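Local coordinates for cysteine hydrolase (PDB 3IRV), which probably acts as a hydrolase of the isochorismatase-like cysteine hydrolase family, though its substrate is not established, at residues A[22-27]-A[66-71]; A[73-78]-A[118-123]; A[138-143]-A[164-169]. All coordinates share one frame; numbering follows the deposited sequence. Where two conformers were deposited one is given.

Contact 1: A[22-27]-A[66-71]; sequences RTAVIV and MVIYLR
T23 and M66 are joined through a water that bridges T23 O and M66 N, while T23 OG1 turns to N19. A24 CB lies 4.2 Å from M66 CE, the M66 chain bending at its last torsion (chi3 42°), and 4.1 Å from I68 CD1. From V25 onward the two strands pair directly, running parallel with their axes 23° apart. V25 uses both its polar backbone atoms: N donates to M66 O (2.9 Å), and O accepts from I68 N (2.8 Å). Its side chain leaves on the other face from A24, against L56 and L57 of helix 50-62. In the conformer given, I26 CG2 meets the branched end of L70 at a slant, 3.7 Å from L70 CG. V27 runs alongside Y69, its CB 4.0 Å from ring atom CD1. V27 N bonds to I68 O, and V27 O accepts from L70 N; a second water links that oxygen to L70 O. With helix 50-62 over V25 and Y69 and helix 130-136 over A24 and I68, this is central parallel sheet between helical layers, the alpha/beta fold of isochorismatase-like hydrolases.

Contact 2: A[73-78]-A[118-123]; sequences IVRGDG and DKLFYS
I73 and K119 share the single backbone hydrogen bond of this contact, I73 N to K119 O (3.0 Å, 162° at the hydrogen), just past the paired strands 66-72 and 115-119; the backbones come closest at V74 and L120, CA atoms 5.6 Å apart, and then diverge. I73 crosses D118 at a slant, and its CD1 approaches the carboxylate almost evenly, 3.9 Å from D118 OD1 and only slightly farther from CG and OD2. Those oxygens are in turn gripped by R71 and R97, so the methyl packs against an aspartate held by two salt bridges. L120 reaches back with one branch: its CD2 lies 3.5 Å from I73 O and packs against V74 CG1. The same methyl is 3.9 Å from R75 NH1, where it meets the guanidinium at the edge, in its plane. R75 NH1 also pairs with D80. K119 turns its side chain from the 73-78 loop and curls over its own turn. There its NZ donates to F121 O (3.0 Å), in the carbonyl plane on a lone pair, and to Y122 O from above the carbonyl plane. Within this turn F121 sets CD2 3.6 Å above the centre of the Y122 ring, and the F121 ring also meets H162 of the second subunit. K119 NZ also forms a salt bridge with D29, and its chain touches C152. The Asp-Lys-Cys grouping is consistent with the catalytic triad of this family. The contact itself is thus apolar packing plus one backbone bond, its charges paired with residues outside the two segments, and K119 probably belongs to the active site beside it.

Contact 3: A[138-143]-A[164-169]; sequences DVDTII and EYKVIA
Y165 presents its ring edge to the backbone of V139 and D140, with CE1 3.4 Å from V139 O and D140 C near the ring plane; its hydroxyl bonds to D131, and R135 makes a cation-pi contact with the ring. I142 and V167 run side by side, I142 CG1 3.9 Å from V167 CG2. I143 and I168 do the same on the T141 face, where I143 CG1 meets I168 CD1 at 4.1 Å. D140 stands with CG wedged between its backbone N and carbonyl carbon (chi1 72°), and its OD1 takes T141 OG1 at 2.9 Å from above the carboxylate plane. In the conformer given, the extended K166 crosses D140 at an angle and brings NZ to 3.4 Å from D140 OD2, a weak, long salt bridge; T141 OG1 then lies 3.8 Å from K166 CB. Three backbone bonds, K166 N to D140 O, I142 N to K166 O and I168 N to I142 O, join the parallel strands. E164 closes helix 149-162 in a Schellman motif, and the chain enters strand 166-170, completing the beta-alpha-beta unit begun by strand 141-147.

Overall arrangement
Contacts 1 and 3 are buried parts of one parallel sheet, their centres about 10 Å apart, and strands 23-28 and 141-147 join them directly through A24, I26 and I143 backbone bonds. Contact 1's side chains are almost all apolar; contact 3 adds a polar entrance at D140 and K166, where the strands emerge from loops. Contact 2 lies farther out, partly exposed, at the C-terminal end of strand 115-119 and in the loop after strand 66-72. It joins contact 1 through the R71-D118 salt bridge and the backbone bond of R71 O with K119 N. Across its segments run one backbone bond and apolar packing, its charged groups paired with residues outside them. Contacts 2 and 3 do not touch, yet both reach the second subunit.

Contact 1: A[22-27]-A[66-71]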
ATOM      1  N   ARG A  22      14.742  18.331  -9.582  1.00 15.54           N
ATOM      2  CA  ARG A  22      14.109  17.838  -8.373  1.00 14.58           C
ATOM      3  C   ARG A  22      13.242  16.600  -8.639  1.00 14.27           C
ATOM      4  O   ARG A  22      12.329  16.305  -7.863  1.00 14.52           O
ATOM      5  CB  ARG A  22      13.274  18.944  -7.708  1.00 15.58           C
ATOM      6  CG  ARG A  22      14.098  20.164  -7.259  1.00 16.19           C
ATOM      7  CD  ARG A  22      13.307  21.040  -6.295  1.00 16.68           C
ATOM      8  NE  ARG A  22      13.135  20.367  -5.011  1.00 15.19           N
ATOM      9  CZ  ARG A  22      12.436  20.849  -3.984  1.00 17.20           C
ATOM     10  NH1 ARG A  22      11.803  22.024  -4.106  1.00 17.92           N
ATOM     11  NH2 ARG A  22      12.365  20.160  -2.851  1.00 19.27           N
ATOM     12  N   THR A  23      13.582  15.874  -9.705  1.00 14.12           N
ATOM     13  CA  THR A  23      12.834  14.693 -10.140  1.00 14.84           C
ATOM     14  C   THR A  23      13.754  13.475 -10.244  1.00 14.66           C
ATOM     15  O   THR A  23      14.931  13.609 -10.604  1.00 14.04           O
ATOM     16  CB  THR A  23      12.188  14.974 -11.517  1.00 15.11           C
ATOM     17  OG1 THR A  23      11.364  16.137 -11.393  1.00 13.75           O
ATOM     18  CG2 THR A  23      11.287  13.823 -12.006  1.00 14.69           C
ATOM     19  N   ALA A  24      13.222  12.289  -9.924  1.00 12.76           N
ATOM     20  CA  ALA A  24      13.942  11.060 -10.208  1.00 11.49           C
ATOM     21  C   ALA A  24      12.992  10.040 -10.811  1.00 13.00           C
ATOM     22  O   ALA A  24      11.807  10.036 -10.503  1.00 15.73           O
ATOM     23  CB  ALA A  24      14.521  10.480  -8.958  1.00 12.88           C
ATOM     24  N   VAL A  25      13.555   9.139 -11.613  1.00 11.32           N
ATOM     25  CA  VAL A  25      12.807   7.982 -12.125  1.00 10.24           C
ATOM     26  C   VAL A  25      13.170   6.788 -11.281  1.00 14.22           C
ATOM     27  O   VAL A  25      14.350   6.550 -11.019  1.00 15.18           O
ATOM     28  CB  VAL A  25      13.213   7.650 -13.588  1.00 11.82           C
ATOM     29  CG1 VAL A  25      12.614   6.302 -14.063  1.00 14.74           C
ATOM     30  CG2 VAL A  25      12.815   8.817 -14.507  1.00 16.80           C
ATOM     31  N   ILE A  26      12.151   6.051 -10.850  1.00 12.49           N
ATOM     32  CA  ILE A  26      12.384   4.843 -10.073  0.50 10.90           C
ATOM     33  C   ILE A  26      11.906   3.628 -10.876  1.00 13.97           C
ATOM     34  O   ILE A  26      10.726   3.507 -11.235  1.00 14.06           O
ATOM     35  CB  ILE A  26      11.700   4.883  -8.700  0.50 13.53           C
ATOM     36  CG1 ILE A  26      12.086   6.164  -7.944  0.50 11.92           C
ATOM     37  CG2 ILE A  26      12.078   3.634  -7.888  0.50 10.83           C
ATOM     38  CD1 ILE A  26      11.361   6.316  -6.625  0.50 15.70           C
ATOM     39  N   VAL A  27      12.853   2.736 -11.187  1.00 11.87           N
ATOM     40  CA  VAL A  27      12.561   1.524 -11.970  1.00  9.86           C
ATOM     41  C   VAL A  27      12.457   0.351 -10.994  1.00 14.70           C
ATOM     42  O   VAL A  27      13.473  -0.121 -10.440  1.00 13.51           O
ATOM     43  CB  VAL A  27      13.677   1.230 -13.005  1.00 11.10           C
ATOM     44  CG1 VAL A  27      13.277   0.048 -13.852  1.00 13.86           C
ATOM     45  CG2 VAL A  27      13.951   2.479 -13.908  1.00 12.31           C
ATOM     46  N   MET A  66      17.777  11.987 -12.441  1.00 15.32           N
ATOM     47  CA  MET A  66      18.402  10.808 -11.825  1.00 14.49           C
ATOM     48  C   MET A  66      17.575   9.562 -12.050  1.00 13.25           C
ATOM     49  O   MET A  66      16.361   9.599 -11.930  1.00 15.06           O
ATOM     50  CB  MET A  66      18.600  11.019 -10.308  1.00 15.59           C
ATOM     51  CG  MET A  66      19.190   9.804  -9.545  1.00 18.98           C
ATOM     52  SD  MET A  66      19.700  10.151  -7.813  1.00 14.00           S
ATOM     53  CE  MET A  66      18.303  11.133  -7.360  1.00 10.82           C
ATOM     54  N   VAL A  67      18.250   8.470 -12.417  1.00 13.18           N
ATOM     55  CA  VAL A  67      17.614   7.181 -12.597  1.00 10.93           C
ATOM     56  C   VAL A  67      18.032   6.247 -11.463  1.00 14.53           C
ATOM     57  O   VAL A  67      19.234   6.045 -11.239  1.00 14.59           O
ATOM     58  CB  VAL A  67      18.049   6.538 -13.925  1.00 16.61           C
ATOM     59  CG1 VAL A  67      17.548   5.116 -14.019  1.00 15.12           C
ATOM     60  CG2 VAL A  67      17.521   7.372 -15.096  1.00 15.40           C
ATOM     61  N   ILE A  68      17.035   5.671 -10.786  1.00 11.07           N
ATOM     62  CA  ILE A  68      17.259   4.757  -9.652  1.00 11.66           C
ATOM     63  C   ILE A  68      16.590   3.428  -9.943  1.00 14.53           C
ATOM     64  O   ILE A  68      15.404   3.395 -10.252  1.00 14.59           O
ATOM     65  CB  ILE A  68      16.641   5.323  -8.362  1.00 13.56           C
ATOM     66  CG1 ILE A  68      17.277   6.688  -8.057  1.00 13.11           C
ATOM     67  CG2 ILE A  68      16.817   4.329  -7.188  1.00 15.59           C
ATOM     68  CD1 ILE A  68      16.567   7.539  -6.974  1.00 16.79           C
ATOM     69  N   TYR A  69      17.341   2.337  -9.840  1.00 12.37           N
ATOM     70  CA  TYR A  69      16.757   1.000  -9.972  1.00 11.78           C
ATOM     71  C   TYR A  69      16.560   0.406  -8.589  1.00 14.79           C
ATOM     72  O   TYR A  69      17.453   0.495  -7.762  1.00 13.41           O
ATOM     73  CB  TYR A  69      17.709   0.080 -10.725  1.00 12.55           C
ATOM     74  CG  TYR A  69      17.953   0.437 -12.165  1.00 11.53           C
ATOM     75  CD1 TYR A  69      17.320  -0.298 -13.177  1.00 11.95           C
ATOM     76  CD2 TYR A  69      18.860   1.471 -12.535  1.00 10.87           C
ATOM     77  CE1 TYR A  69      17.553  -0.011 -14.538  1.00 12.04           C
ATOM     78  CE2 TYR A  69      19.091   1.766 -13.886  1.00 13.10           C
ATOM     79  CZ  TYR A  69      18.434   1.017 -14.882  1.00 12.23           C
ATOM     80  OH  TYR A  69      18.712   1.336 -16.220  1.00 14.79           O
ATOM     81  N   LEU A  70      15.401  -0.191  -8.339  1.00 11.23           N
ATOM     82  CA  LEU A  70      15.205  -0.973  -7.119  1.00 10.97           C
ATOM     83  C   LEU A  70      15.395  -2.442  -7.478  1.00 14.46           C
ATOM     84  O   LEU A  70      14.983  -2.885  -8.570  1.00 12.78           O
ATOM     85  CB  LEU A  70      13.779  -0.822  -6.589  1.00 13.78           C
ATOM     86  CG  LEU A  70      13.369   0.612  -6.263  1.00 13.81           C
ATOM     87  CD1 LEU A  70      11.978   0.589  -5.657  1.00 14.33           C
ATOM     88  CD2 LEU A  70      14.381   1.289  -5.334  1.00 14.48           C
ATOM     89  N   ARG A  71      16.019  -3.194  -6.577  1.00 13.98           N
ATOM     90  CA  ARG A  71      16.108  -4.645  -6.722  1.00 12.67           C
ATOM     91  C   ARG A  71      15.663  -5.302  -5.436  1.00 13.68           C
ATOM     92  O   ARG A  71      16.094  -4.884  -4.348  1.00 12.15           O
ATOM     93  CB  ARG A  71      17.550  -5.080  -7.013  1.00 14.40           C
ATOM     94  CG  ARG A  71      18.152  -4.425  -8.266  1.00 13.05           C
ATOM     95  CD  ARG A  71      19.547  -5.005  -8.608  1.00 12.06           C
ATOM     96  NE  ARG A  71      20.460  -4.892  -7.457  1.00 13.55           N
ATOM     97  CZ  ARG A  71      21.727  -5.292  -7.463  1.00 22.09           C
ATOM     98  NH1 ARG A  71      22.238  -5.834  -8.556  1.00 19.53           N
ATOM     99  NH2 ARG A  71      22.477  -5.164  -6.364  1.00 17.33           N
TER
HETATM  100  O   HOH W   1      17.448  14.516 -10.972  1.00 17.09           O
HETATM  101  O   HOH W   2      14.931  -2.418 -11.299  1.00 13.19           O

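Contact 2: A[73-78]-A[118-123]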
ATOM      1  N   ILE A  73      16.222  -8.123  -3.171  1.00 11.45           N
ATOM      2  CA  ILE A  73      17.348  -9.034  -2.960  1.00 11.86           C
ATOM      3  C   ILE A  73      17.475  -9.283  -1.451  1.00 14.01           C
ATOM      4  O   ILE A  73      17.430  -8.318  -0.644  1.00 14.43           O
ATOM      5  CB  ILE A  73      18.660  -8.417  -3.470  1.00 10.96           C
ATOM      6  CG1 ILE A  73      18.639  -8.238  -4.998  1.00 13.74           C
ATOM      7  CG2 ILE A  73      19.855  -9.338  -3.109  1.00 14.51           C
ATOM      8  CD1 ILE A  73      19.950  -7.721  -5.569  1.00 14.37           C
ATOM      9  N   VAL A  74      17.635 -10.560  -1.078  1.00 11.38           N
ATOM     10  CA  VAL A  74      17.866 -10.949   0.328  1.00 12.52           C
ATOM     11  C   VAL A  74      19.187 -11.718   0.436  1.00 14.33           C
ATOM     12  O   VAL A  74      19.760 -12.126  -0.586  1.00 14.70           O
ATOM     13  CB  VAL A  74      16.697 -11.775   0.897  1.00 13.45           C
ATOM     14  CG1 VAL A  74      15.355 -11.010   0.761  1.00 13.04           C
ATOM     15  CG2 VAL A  74      16.593 -13.129   0.150  1.00 14.33           C
ATOM     16  N   ARG A  75      19.676 -11.931   1.664  1.00 10.81           N
ATOM     17  CA  ARG A  75      21.007 -12.509   1.837  1.00 12.05           C
ATOM     18  C   ARG A  75      21.050 -13.951   1.358  1.00 12.52           C
ATOM     19  O   ARG A  75      22.060 -14.371   0.770  1.00 15.59           O
ATOM     20  CB  ARG A  75      21.424 -12.427   3.302  1.00 12.60           C
ATOM     21  CG  ARG A  75      21.917 -11.029   3.701  1.00 14.04           C
ATOM     22  CD  ARG A  75      21.706 -10.752   5.199  1.00 13.59           C
ATOM     23  NE  ARG A  75      22.179  -9.404   5.550  1.00 12.38           N
ATOM     24  CZ  ARG A  75      21.477  -8.282   5.372  1.00 13.24           C
ATOM     25  NH1 ARG A  75      20.269  -8.334   4.843  1.00 11.81           N
ATOM     26  NH2 ARG A  75      22.008  -7.091   5.697  1.00 12.99           N
ATOM     27  N   GLY A  76      19.953 -14.680   1.579  1.00 12.69           N
ATOM     28  CA  GLY A  76      19.894 -16.090   1.234  1.00 14.02           C
ATOM     29  C   GLY A  76      19.914 -17.048   2.407  1.00 14.35           C
ATOM     30  O   GLY A  76      19.569 -18.247   2.239  1.00 16.84           O
ATOM     31  N   ASP A  77      20.319 -16.564   3.589  1.00 12.48           N
ATOM     32  CA  ASP A  77      20.428 -17.428   4.772  1.00 16.12           C
ATOM     33  C   ASP A  77      19.204 -17.366   5.683  1.00 15.84           C
ATOM     34  O   ASP A  77      19.202 -17.985   6.742  1.00 15.25           O
ATOM     35  CB  ASP A  77      21.718 -17.135   5.577  1.00 15.00           C
ATOM     36  CG  ASP A  77      21.771 -15.724   6.129  1.00 18.35           C
ATOM     37  OD1 ASP A  77      20.805 -14.939   5.950  1.00 13.70           O
ATOM     38  OD2 ASP A  77      22.805 -15.396   6.776  1.00 19.04           O
ATOM     39  N   GLY A  78      18.190 -16.590   5.294  1.00 13.76           N
ATOM     40  CA  GLY A  78      16.994 -16.434   6.128  1.00 15.78           C
ATOM     41  C   GLY A  78      17.105 -15.421   7.265  1.00 18.17           C
ATOM     42  O   GLY A  78      16.112 -15.180   7.981  1.00 16.61           O
ATOM     43  N   ASP A 118      18.860  -1.576  -3.103  1.00 10.97           N
ATOM     44  CA  ASP A 118      18.365  -2.930  -2.825  1.00 10.21           C
ATOM     45  C   ASP A 118      17.386  -2.911  -1.656  1.00 14.70           C
ATOM     46  O   ASP A 118      17.498  -2.082  -0.758  1.00 15.76           O
ATOM     47  CB  ASP A 118      19.527  -3.886  -2.534  1.00 12.65           C
ATOM     48  CG  ASP A 118      20.426  -4.124  -3.755  1.00 13.29           C
ATOM     49  OD1 ASP A 118      20.012  -3.842  -4.895  1.00 13.52           O
ATOM     50  OD2 ASP A 118      21.564  -4.587  -3.560  1.00 17.58           O
ATOM     51  N   LYS A 119      16.426  -3.836  -1.666  1.00  9.90           N
ATOM     52  CA  LYS A 119      15.393  -3.861  -0.632  1.00 11.56           C
ATOM     53  C   LYS A 119      15.026  -5.287  -0.284  1.00 12.87           C
ATOM     54  O   LYS A 119      15.133  -6.162  -1.132  1.00 12.21           O
ATOM     55  CB  LYS A 119      14.150  -3.106  -1.105  1.00 13.45           C
ATOM     56  CG  LYS A 119      13.477  -3.708  -2.369  1.00 12.93           C
ATOM     57  CD  LYS A 119      12.385  -2.755  -2.899  1.00 13.13           C
ATOM     58  CE  LYS A 119      11.733  -3.259  -4.185  1.00 11.58           C
ATOM     59  NZ  LYS A 119      10.784  -4.399  -3.934  1.00 14.15           N
ATOM     60  N   LEU A 120      14.596  -5.491   0.961  1.00 11.95           N
ATOM     61  CA  LEU A 120      14.294  -6.825   1.466  1.00 12.63           C
ATOM     62  C   LEU A 120      12.841  -7.258   1.272  1.00 13.65           C
ATOM     63  O   LEU A 120      12.516  -8.443   1.461  1.00 13.56           O
ATOM     64  CB  LEU A 120      14.620  -6.923   2.969  1.00 13.10           C
ATOM     65  CG  LEU A 120      16.061  -6.670   3.404  1.00 12.31           C
ATOM     66  CD1 LEU A 120      16.126  -6.671   4.966  1.00 13.54           C
ATOM     67  CD2 LEU A 120      17.001  -7.701   2.803  1.00 12.58           C
ATOM     68  N   PHE A 121      11.957  -6.304   0.986  1.00 12.60           N
ATOM     69  CA  PHE A 121      10.529  -6.603   0.957  1.00 11.16           C
ATOM     70  C   PHE A 121       9.951  -5.877  -0.256  1.00 16.34           C
ATOM     71  O   PHE A 121      10.613  -5.804  -1.300  1.00 15.00           O
ATOM     72  CB  PHE A 121       9.907  -6.141   2.285  1.00 12.11           C
ATOM     73  CG  PHE A 121       8.899  -7.095   2.877  1.00 11.68           C
ATOM     74  CD1 PHE A 121       8.861  -7.300   4.261  1.00 16.55           C
ATOM     75  CD2 PHE A 121       8.011  -7.796   2.083  1.00 12.04           C
ATOM     76  CE1 PHE A 121       7.917  -8.176   4.844  1.00 17.66           C
ATOM     77  CE2 PHE A 121       7.058  -8.663   2.662  1.00 14.59           C
ATOM     78  CZ  PHE A 121       7.027  -8.849   4.035  1.00 15.68           C
ATOM     79  N   TYR A 122       8.737  -5.354  -0.150  1.00 12.13           N
ATOM     80  CA  TYR A 122       8.095  -4.763  -1.336  1.00 11.87           C
ATOM     81  C   TYR A 122       8.391  -3.271  -1.523  1.00 12.45           C
ATOM     82  O   TYR A 122       8.627  -2.807  -2.658  1.00 15.01           O
ATOM     83  CB  TYR A 122       6.577  -4.970  -1.317  1.00 11.13           C
ATOM     84  CG  TYR A 122       6.162  -6.395  -1.091  1.00 13.29           C
ATOM     85  CD1 TYR A 122       6.703  -7.446  -1.846  1.00 17.85           C
ATOM     86  CD2 TYR A 122       5.226  -6.695  -0.103  1.00 17.75           C
ATOM     87  CE1 TYR A 122       6.301  -8.766  -1.623  1.00 17.68           C
ATOM     88  CE2 TYR A 122       4.813  -8.017   0.132  1.00 13.52           C
ATOM     89  CZ  TYR A 122       5.357  -9.038  -0.623  1.00 13.19           C
ATOM     90  OH  TYR A 122       4.916 -10.326  -0.386  1.00 16.82           O
ATOM     91  N   SER A 123       8.311  -2.530  -0.424  1.00 11.48           N
ATOM     92  CA  SER A 123       8.452  -1.079  -0.413  1.00 13.75           C
ATOM     93  C   SER A 123       9.828  -0.658  -0.881  1.00 10.83           C
ATOM     94  O   SER A 123      10.838  -1.144  -0.345  1.00 12.16           O
ATOM     95  CB  SER A 123       8.305  -0.569   1.009  1.00 13.75           C
ATOM     96  OG  SER A 123       8.516   0.824   1.052  1.00 13.85           O
TER

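Contact 3: A[138-143]-A[164-169]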
ATOM      1  N   ASP A 138      17.797  16.769  -3.185  1.00 14.63           N
ATOM      2  CA  ASP A 138      16.647  17.664  -3.042  1.00 12.99           C
ATOM      3  C   ASP A 138      15.509  17.273  -3.997  1.00 14.55           C
ATOM      4  O   ASP A 138      14.775  18.149  -4.497  1.00 16.14           O
ATOM      5  CB  ASP A 138      17.021  19.149  -3.232  1.00 15.61           C
ATOM      6  CG  ASP A 138      16.035  20.105  -2.546  1.00 20.57           C
ATOM      7  OD1 ASP A 138      15.316  19.703  -1.591  1.00 20.96           O
ATOM      8  OD2 ASP A 138      15.981  21.272  -2.988  1.00 22.09           O
ATOM      9  N   VAL A 139      15.387  15.975  -4.281  1.00 12.28           N
ATOM     10  CA  VAL A 139      14.295  15.518  -5.148  1.00 12.00           C
ATOM     11  C   VAL A 139      13.005  15.474  -4.348  1.00 16.58           C
ATOM     12  O   VAL A 139      13.010  15.017  -3.202  1.00 14.81           O
ATOM     13  CB  VAL A 139      14.598  14.111  -5.695  1.00 12.63           C
ATOM     14  CG1 VAL A 139      13.347  13.466  -6.308  1.00 14.31           C
ATOM     15  CG2 VAL A 139      15.755  14.188  -6.696  1.00 16.99           C
ATOM     16  N   ASP A 140      11.916  15.964  -4.944  1.00 13.86           N
ATOM     17  CA  ASP A 140      10.596  15.846  -4.296  1.00 11.86           C
ATOM     18  C   ASP A 140       9.525  15.245  -5.212  1.00 11.88           C
ATOM     19  O   ASP A 140       8.345  15.159  -4.837  1.00 14.90           O
ATOM     20  CB  ASP A 140      10.131  17.193  -3.715  1.00 15.76           C
ATOM     21  CG  ASP A 140       9.710  18.195  -4.784  1.00 15.40           C
ATOM     22  OD1 ASP A 140       9.927  17.964  -5.990  1.00 14.70           O
ATOM     23  OD2 ASP A 140       9.154  19.254  -4.402  1.00 21.32           O
ATOM     24  N   THR A 141       9.947  14.844  -6.409  1.00 12.85           N
ATOM     25  CA  THR A 141       9.029  14.298  -7.391  1.00 13.18           C
ATOM     26  C   THR A 141       9.620  13.013  -7.942  1.00 14.29           C
ATOM     27  O   THR A 141      10.793  12.985  -8.358  1.00 13.13           O
ATOM     28  CB  THR A 141       8.789  15.308  -8.525  1.00 16.63           C
ATOM     29  OG1 THR A 141       8.331  16.544  -7.955  1.00 14.78           O
ATOM     30  CG2 THR A 141       7.755  14.754  -9.528  1.00 14.63           C
ATOM     31  N   ILE A 142       8.832  11.938  -7.909  1.00 12.96           N
ATOM     32  CA  ILE A 142       9.305  10.635  -8.404  1.00 12.36           C
ATOM     33  C   ILE A 142       8.360  10.044  -9.447  1.00 12.64           C
ATOM     34  O   ILE A 142       7.139  10.100  -9.286  1.00 12.03           O
ATOM     35  CB  ILE A 142       9.563   9.616  -7.252  1.00 13.05           C
ATOM     36  CG1 ILE A 142       8.294   9.355  -6.414  1.00 15.00           C
ATOM     37  CG2 ILE A 142      10.721  10.086  -6.334  1.00 14.39           C
ATOM     38  CD1 ILE A 142       8.484   8.278  -5.304  1.00 14.73           C
ATOM     39  N   ILE A 143       8.952   9.458 -10.493  1.00 10.82           N
ATOM     40  CA  ILE A 143       8.191   8.820 -11.575  1.00 10.95           C
ATOM     41  C   ILE A 143       8.403   7.320 -11.403  1.00 12.97           C
ATOM     42  O   ILE A 143       9.558   6.872 -11.438  1.00 13.89           O
ATOM     43  CB  ILE A 143       8.771   9.250 -12.948  1.00 12.99           C
ATOM     44  CG1 ILE A 143       8.568  10.766 -13.126  1.00 14.46           C
ATOM     45  CG2 ILE A 143       8.112   8.482 -14.097  1.00 16.96           C
ATOM     46  CD1 ILE A 143       9.403  11.366 -14.267  1.00 18.09           C
ATOM     47  N   GLU A 164       5.524  12.754   1.621  1.00 11.56           N
ATOM     48  CA  GLU A 164       5.208  14.034   0.971  1.00 12.25           C
ATOM     49  C   GLU A 164       5.814  14.167  -0.451  1.00 10.79           C
ATOM     50  O   GLU A 164       5.849  15.259  -1.023  1.00 13.62           O
ATOM     51  CB  GLU A 164       5.531  15.254   1.864  1.00  9.75           C
ATOM     52  CG  GLU A 164       4.638  15.352   3.127  1.00 12.59           C
ATOM     53  CD  GLU A 164       3.137  15.443   2.808  1.00 13.50           C
ATOM     54  OE1 GLU A 164       2.762  16.212   1.904  1.00 13.66           O
ATOM     55  OE2 GLU A 164       2.322  14.748   3.457  1.00 14.55           O
ATOM     56  N   TYR A 165       6.278  13.043  -1.018  1.00 11.34           N
ATOM     57  CA  TYR A 165       6.749  13.095  -2.400  1.00 11.41           C
ATOM     58  C   TYR A 165       5.551  13.266  -3.324  1.00 14.64           C
ATOM     59  O   TYR A 165       4.456  12.759  -3.048  1.00 13.38           O
ATOM     60  CB  TYR A 165       7.500  11.814  -2.781  1.00 11.66           C
ATOM     61  CG  TYR A 165       8.870  11.699  -2.139  1.00 12.35           C
ATOM     62  CD1 TYR A 165       9.974  12.352  -2.696  1.00 15.34           C
ATOM     63  CD2 TYR A 165       9.055  10.961  -0.978  1.00 11.55           C
ATOM     64  CE1 TYR A 165      11.250  12.278  -2.113  1.00 11.36           C
ATOM     65  CE2 TYR A 165      10.323  10.849  -0.408  1.00 12.80           C
ATOM     66  CZ  TYR A 165      11.404  11.520  -0.973  1.00 13.27           C
ATOM     67  OH  TYR A 165      12.654  11.413  -0.408  1.00 14.91           O
ATOM     68  N   LYS A 166       5.796  14.005  -4.410  1.00 11.07           N
ATOM     69  CA  LYS A 166       4.866  14.132  -5.508  0.50 12.64           C
ATOM     70  C   LYS A 166       5.113  12.941  -6.436  1.00 12.72           C
ATOM     71  O   LYS A 166       6.176  12.844  -7.090  1.00 13.84           O
ATOM     72  CB  LYS A 166       5.118  15.478  -6.204  0.50 13.52           C
ATOM     73  CG  LYS A 166       5.030  16.662  -5.222  0.50 16.10           C
ATOM     74  CD  LYS A 166       5.443  17.996  -5.850  0.50 14.35           C
ATOM     75  CE  LYS A 166       5.201  19.127  -4.861  0.50 24.62           C
ATOM     76  NZ  LYS A 166       6.008  20.344  -5.161  0.50 25.76           N
ATOM     77  N   VAL A 167       4.156  12.016  -6.481  1.00 10.71           N
ATOM     78  CA  VAL A 167       4.383  10.745  -7.184  1.00 10.87           C
ATOM     79  C   VAL A 167       3.608  10.702  -8.507  1.00 12.34           C
ATOM     80  O   VAL A 167       2.417  11.032  -8.547  1.00 12.87           O
ATOM     81  CB  VAL A 167       3.967   9.544  -6.312  1.00 10.00           C
ATOM     82  CG1 VAL A 167       4.324   8.213  -7.020  1.00 16.01           C
ATOM     83  CG2 VAL A 167       4.672   9.596  -4.963  1.00 12.53           C
ATOM     84  N   ILE A 168       4.299  10.290  -9.568  1.00 12.50           N
ATOM     85  CA  ILE A 168       3.693  10.079 -10.889  1.00 13.03           C
ATOM     86  C   ILE A 168       3.847   8.605 -11.223  1.00 16.10           C
ATOM     87  O   ILE A 168       4.980   8.096 -11.263  1.00 15.39           O
ATOM     88  CB  ILE A 168       4.421  10.861 -11.983  1.00 14.39           C
ATOM     89  CG1 ILE A 168       4.400  12.358 -11.669  1.00 15.53           C
ATOM     90  CG2 ILE A 168       3.754  10.576 -13.324  1.00 16.27           C
ATOM     91  CD1 ILE A 168       5.269  13.186 -12.604  1.00 17.19           C
ATOM     92  N   ALA A 169       2.720   7.913 -11.410  1.00 11.70           N
ATOM     93  CA  ALA A 169       2.747   6.511 -11.856  1.00 11.28           C
ATOM     94  C   ALA A 169       2.464   6.463 -13.351  1.00 13.62           C
ATOM     95  O   ALA A 169       1.531   7.114 -13.846  1.00 14.17           O
ATOM     96  CB  ALA A 169       1.690   5.666 -11.110  1.00 12.22           C
TER